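Local coordinates for 3-carboxy-cis,cis-muconate cycloisomerase (Acinetobacter calcoaceticus, PDB 1Q5N), which is a mainly helical cycloisomerase of the fumarase/aspartase (lyase) superfamily, found here as an assembly of four copies, at residues 151-156 with 361-366; 163-168 with 436-441. All blocks are in the same frame, centred on the assembly; numbering follows the deposited sequence.

Interaction 1. Residues 151-156 with 361-366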
loop_
_atom_site.group_PDB
_atom_site.type_symbol
_atom_site.label_atom_id
_atom_site.label_comp_id
_atom_site.label_asym_id
_atom_site.label_seq_id
_atom_site.Cartn_x
_atom_site.Cartn_y
_atom_site.Cartn_z
ATOM N N VAL A 151 34.195 18.724 -8.422
ATOM C CA VAL A 151 34.457 17.442 -7.773
ATOM C C VAL A 151 33.843 17.305 -6.347
ATOM O O VAL A 151 33.800 18.271 -5.577
ATOM C CB VAL A 151 35.986 17.196 -7.695
ATOM C CG1 VAL A 151 36.239 15.951 -6.915
ATOM C CG2 VAL A 151 36.562 17.014 -9.108
ATOM N N MET A 152 33.353 16.111 -6.011
ATOM C CA MET A 152 32.770 15.863 -4.671
ATOM C C MET A 152 32.776 14.360 -4.456
ATOM O O MET A 152 33.053 13.609 -5.390
ATOM C CB MET A 152 31.335 16.374 -4.583
ATOM C CG MET A 152 30.441 15.648 -5.578
ATOM S SD MET A 152 28.714 16.128 -5.452
ATOM C CE MET A 152 28.273 15.242 -3.871
ATOM N N MET A 153 32.486 13.888 -3.248
ATOM C CA MET A 153 32.505 12.431 -3.064
ATOM C C MET A 153 31.249 11.677 -3.517
ATOM O O MET A 153 30.111 12.141 -3.326
ATOM C CB MET A 153 32.775 12.102 -1.587
ATOM C CG MET A 153 34.181 12.511 -1.089
ATOM S SD MET A 153 35.489 11.694 -2.093
ATOM C CE MET A 153 35.102 9.957 -1.926
ATOM N N GLY A 154 31.457 10.538 -4.168
ATOM C CA GLY A 154 30.329 9.673 -4.509
ATOM C C GLY A 154 30.166 8.823 -3.234
ATOM O O GLY A 154 31.160 8.448 -2.572
ATOM N N ARG A 155 28.930 8.507 -2.864
ATOM C CA ARG A 155 28.648 7.755 -1.625
ATOM C C ARG A 155 27.758 6.551 -1.908
ATOM O O ARG A 155 26.693 6.652 -2.581
ATOM C CB ARG A 155 27.968 8.698 -0.594
ATOM C CG ARG A 155 28.860 9.922 -0.214
ATOM C CD ARG A 155 28.087 11.063 0.448
ATOM N NE ARG A 155 28.987 12.089 1.022
ATOM C CZ ARG A 155 29.180 13.322 0.537
ATOM N NH1 ARG A 155 28.547 13.747 -0.558
ATOM N NH2 ARG A 155 30.013 14.159 1.168
ATOM N N THR A 156 28.210 5.404 -1.416
ATOM C CA THR A 156 27.480 4.170 -1.582
ATOM C C THR A 156 27.190 3.606 -0.177
ATOM O O THR A 156 28.060 3.573 0.692
ATOM C CB THR A 156 28.287 3.171 -2.460
ATOM O OG1 THR A 156 29.569 2.955 -1.879
ATOM C CG2 THR A 156 28.503 3.749 -3.852
ATOM N N GLN A 361 36.775 19.841 1.325
ATOM C CA GLN A 361 37.046 19.310 2.647
ATOM C C GLN A 361 36.551 17.898 2.903
ATOM O O GLN A 361 37.240 17.144 3.544
ATOM C CB GLN A 361 36.400 20.145 3.717
ATOM C CG GLN A 361 37.171 21.355 4.020
ATOM C CD GLN A 361 37.109 21.687 5.499
ATOM O OE1 GLN A 361 36.203 21.198 6.222
ATOM N NE2 GLN A 361 38.062 22.525 5.972
ATOM N N ASN A 362 35.364 17.522 2.434
ATOM C CA ASN A 362 34.919 16.202 2.756
ATOM C C ASN A 362 35.716 15.194 1.961
ATOM O O ASN A 362 35.851 14.037 2.379
ATOM C CB ASN A 362 33.399 16.094 2.546
ATOM C CG ASN A 362 32.652 17.079 3.426
ATOM O OD1 ASN A 362 33.135 17.396 4.543
ATOM N ND2 ASN A 362 31.497 17.599 2.948
ATOM N N ILE A 363 36.271 15.620 0.820
ATOM C CA ILE A 363 37.113 14.709 0.052
ATOM C C ILE A 363 38.396 14.390 0.891
ATOM O O ILE A 363 38.970 13.287 0.780
ATOM C CB ILE A 363 37.539 15.339 -1.301
ATOM C CG1 ILE A 363 36.372 15.338 -2.290
ATOM C CG2 ILE A 363 38.729 14.593 -1.913
ATOM C CD1 ILE A 363 36.646 16.273 -3.502
ATOM N N GLU A 364 38.837 15.325 1.734
ATOM C CA GLU A 364 40.058 15.065 2.516
ATOM C C GLU A 364 39.825 14.251 3.773
ATOM O O GLU A 364 40.756 13.817 4.426
ATOM C CB GLU A 364 40.794 16.379 2.840
ATOM C CG GLU A 364 41.732 16.790 1.667
ATOM C CD GLU A 364 42.764 15.674 1.355
ATOM O OE1 GLU A 364 43.442 15.269 2.330
ATOM O OE2 GLU A 364 42.908 15.184 0.188
ATOM N N CYS A 365 38.563 13.997 4.070
ATOM C CA CYS A 365 38.149 13.243 5.240
ATOM C C CYS A 365 38.912 11.920 5.551
ATOM O O CYS A 365 39.281 11.658 6.696
ATOM C CB CYS A 365 36.643 12.987 5.087
ATOM S SG CYS A 365 35.874 12.465 6.523
ATOM N N THR A 366 39.128 11.065 4.561
ATOM C CA THR A 366 39.852 9.810 4.830
ATOM C C THR A 366 41.379 9.922 4.616
ATOM O O THR A 366 42.078 8.919 4.538
ATOM C CB THR A 366 39.326 8.627 3.940
ATOM O OG1 THR A 366 39.509 8.947 2.546
ATOM C CG2 THR A 366 37.859 8.348 4.246
#

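Interaction 2. Residues 163-168 with 436-441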
loop_
_atom_site.group_PDB
_atom_site.type_symbol
_atom_site.label_atom_id
_atom_site.label_comp_id
_atom_site.label_asym_id
_atom_site.label_seq_id
_atom_site.Cartn_x
_atom_site.Cartn_y
_atom_site.Cartn_z
ATOM N N PRO A 163 35.555 9.671 -6.004
ATOM C CA PRO A 163 35.088 11.003 -6.435
ATOM C C PRO A 163 34.111 10.926 -7.595
ATOM O O PRO A 163 34.183 9.995 -8.388
ATOM C CB PRO A 163 36.378 11.704 -6.915
ATOM C CG PRO A 163 37.504 10.826 -6.398
ATOM C CD PRO A 163 36.938 9.431 -6.458
ATOM N N ILE A 164 33.205 11.900 -7.679
ATOM C CA ILE A 164 32.306 12.062 -8.868
ATOM C C ILE A 164 32.272 13.593 -9.039
ATOM O O ILE A 164 33.123 14.278 -8.450
ATOM C CB ILE A 164 30.821 11.546 -8.631
ATOM C CG1 ILE A 164 30.171 12.306 -7.446
ATOM C CG2 ILE A 164 30.840 10.052 -8.369
ATOM C CD1 ILE A 164 28.656 12.094 -7.331
ATOM N N THR A 165 31.365 14.140 -9.859
ATOM C CA THR A 165 31.224 15.608 -9.916
ATOM C C THR A 165 29.740 15.886 -9.666
ATOM O O THR A 165 28.880 15.035 -9.919
ATOM C CB THR A 165 31.631 16.253 -11.274
ATOM O OG1 THR A 165 30.702 15.856 -12.286
ATOM C CG2 THR A 165 33.082 15.829 -11.688
ATOM N N LEU A 166 29.440 17.061 -9.137
ATOM C CA LEU A 166 28.079 17.425 -8.875
ATOM C C LEU A 166 27.330 17.381 -10.199
ATOM O O LEU A 166 26.181 16.964 -10.262
ATOM C CB LEU A 166 28.030 18.820 -8.286
ATOM C CG LEU A 166 26.627 19.424 -8.216
ATOM C CD1 LEU A 166 25.777 18.507 -7.366
ATOM C CD2 LEU A 166 26.638 20.854 -7.606
ATOM N N GLY A 167 28.000 17.802 -11.269
ATOM C CA GLY A 167 27.369 17.797 -12.574
ATOM C C GLY A 167 26.911 16.397 -12.946
ATOM O O GLY A 167 25.920 16.236 -13.660
ATOM N N HIS A 168 27.628 15.363 -12.516
ATOM C CA HIS A 168 27.162 14.029 -12.872
ATOM C C HIS A 168 25.785 13.686 -12.157
ATOM O O HIS A 168 24.904 13.112 -12.780
ATOM C CB HIS A 168 28.206 13.001 -12.527
ATOM C CG HIS A 168 27.924 11.658 -13.121
ATOM N ND1 HIS A 168 28.052 10.495 -12.405
ATOM C CD2 HIS A 168 27.583 11.295 -14.382
ATOM C CE1 HIS A 168 27.808 9.463 -13.197
ATOM N NE2 HIS A 168 27.519 9.921 -14.404
ATOM N N GLY A 436 37.012 8.572 -14.422
ATOM C CA GLY A 436 36.606 7.680 -15.497
ATOM C C GLY A 436 35.901 8.366 -16.660
ATOM O O GLY A 436 36.369 9.393 -17.152
ATOM N N ASN A 437 34.767 7.838 -17.110
ATOM C CA ASN A 437 34.111 8.478 -18.237
ATOM C C ASN A 437 32.953 9.379 -17.824
ATOM O O ASN A 437 31.980 9.509 -18.559
ATOM C CB ASN A 437 33.624 7.429 -19.250
ATOM C CG ASN A 437 32.286 6.791 -18.837
ATOM O OD1 ASN A 437 31.957 6.687 -17.642
ATOM N ND2 ASN A 437 31.529 6.340 -19.826
ATOM N N ILE A 438 33.052 10.040 -16.670
ATOM C CA ILE A 438 31.959 10.929 -16.261
ATOM C C ILE A 438 31.636 12.062 -17.258
ATOM O O ILE A 438 30.483 12.433 -17.416
ATOM C CB ILE A 438 32.223 11.529 -14.853
ATOM C CG1 ILE A 438 31.837 10.514 -13.779
ATOM C CG2 ILE A 438 31.467 12.806 -14.672
ATOM C CD1 ILE A 438 32.088 11.019 -12.406
ATOM N N GLN A 439 32.651 12.618 -17.924
ATOM C CA GLN A 439 32.429 13.710 -18.880
ATOM C C GLN A 439 31.719 13.197 -20.119
ATOM O O GLN A 439 30.866 13.899 -20.654
ATOM C CB GLN A 439 33.764 14.424 -19.214
ATOM C CG GLN A 439 34.395 15.070 -17.927
ATOM C CD GLN A 439 33.407 15.949 -17.192
ATOM O OE1 GLN A 439 32.550 16.564 -17.813
ATOM N NE2 GLN A 439 33.522 16.035 -15.867
ATOM N N ASP A 440 32.032 11.970 -20.554
ATOM C CA ASP A 440 31.320 11.380 -21.695
ATOM C C ASP A 440 29.832 11.230 -21.313
ATOM O O ASP A 440 28.926 11.502 -22.143
ATOM C CB ASP A 440 31.840 9.962 -22.052
ATOM C CG ASP A 440 33.236 9.957 -22.681
ATOM O OD1 ASP A 440 33.755 11.050 -23.016
ATOM O OD2 ASP A 440 33.819 8.854 -22.840
ATOM N N GLN A 441 29.561 10.790 -20.067
ATOM C CA GLN A 441 28.159 10.608 -19.634
ATOM C C GLN A 441 27.443 11.940 -19.584
ATOM O O GLN A 441 26.295 12.041 -20.056
ATOM C CB GLN A 441 28.068 9.900 -18.280
ATOM C CG GLN A 441 28.459 8.395 -18.324
ATOM C CD GLN A 441 28.392 7.756 -16.932
ATOM O OE1 GLN A 441 27.345 7.794 -16.269
ATOM N NE2 GLN A 441 29.507 7.179 -16.483
#

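Interaction 1. Residues 151-156 with 361-366
Ile-363 carries this contact and meets two side chains of strand 151-156. Its terminal CD1 lies 3.5 Å from Val-151 CG1, tighter than a usual carbon-carbon contact. The two side chains cross there at about a right angle. Its CG1 packs on Met-153, with Met-153 SD 3.8 Å from Ile-363 CG1. The Met-153 chain is bent at both chi2 (-58°) and chi3 (-56°). The bend lays CG and SD against the base of Ile-363, and Met-153 CG is 3.8 Å from Ile-363 CA. Strand 151-156 is the middle strand of a small three-stranded antiparallel sheet, and residues 362 and 363 of helix 356-364 pack on it. Further along, Asn-362 CB sits at the edge of the Arg-155 guanidinium, 4.1 Å from Arg-155 NH2. The amide and guanidinium planes are 68° apart, and no hydrogen bond joins them. Instead they share a partner: Glu-268 OE2 forms a salt bridge with Arg-155 NH2 and accepts a hydrogen bond from Asn-362 ND2. That amide nitrogen also donates to Ile-266 O, which further fixes its position. Arg-155 has a second salt bridge, to Glu-265 of the third subunit. Asn-362 O accepts from Gln-160 NE2 of the neighbouring strand 159-161.

Interaction 2. Residues 163-168 with 436-441
The imidazole of His-168 is met from two directions, over one face by Ile-438 and at its edge by Gln-441. Ile-438 CG1 sits almost above the ring centre in a CH-pi contact, 4.1 Å from the centroid. In the ring plane, His-168 NE2 donates to Gln-441 OE1 at 2.8 Å, with an N-H...O angle of 155°. The amide stands nearly perpendicular to the ring, at 82°, and the donor lies well above the carbonyl plane. His-168 CG is anti to the backbone N (chi1 -168°), beside the carbonyl carbon, and this places the ring under Ile-438 CG1 with NE2 at Gln-441. The contact joins the first turns of two helices, 166-191 and 438-447. The first follows directly on strand 163-165, and Thr-165 is its N-cap: His-168 N donates to Thr-165 OG1 at 3.1 Å. That hydroxyl oxygen also bonds to Arg-148 O. The other branches of Ile-438 pack nearer the backbone: its CG2 is 3.9 Å from His-168 CB, and its CD1 is 3.7 Å from Ile-164 CA. Gln-441 is fixed at both ends of its amide. Gln-441 NE2 donates to Asn-437 OD1 at 2.8 Å and also to Gly-201 O of the second subunit. Gln-441 OE1 accepts a further bond from Thr-229 N of that subunit.

Overall arrangement
Interactions 1 and 2 sit on one small antiparallel sheet, with centres 14 Å apart. Strands 151-156 and 163-165 are neighbours in it, and Met-152 O lies 2.9 Å from Ile-164 N, a probable backbone hydrogen bond. Packing of side chains on backbone also joins the two contacts. Met-152 SD packs 3.7 Å from Leu-166 CA, and Gly-154 CA lies 3.9 Å from Ile-164 CG2. Helix 356-364 packs on strand 151-156 in interaction 1, and helix 438-447 packs on strand 163-165 and the start of helix 166-191 in interaction 2. Both contacts are well away from the chain centre, at about 31 and 26 Å centre to centre. Both also touch the second subunit, while interaction 1 reaches the third as well.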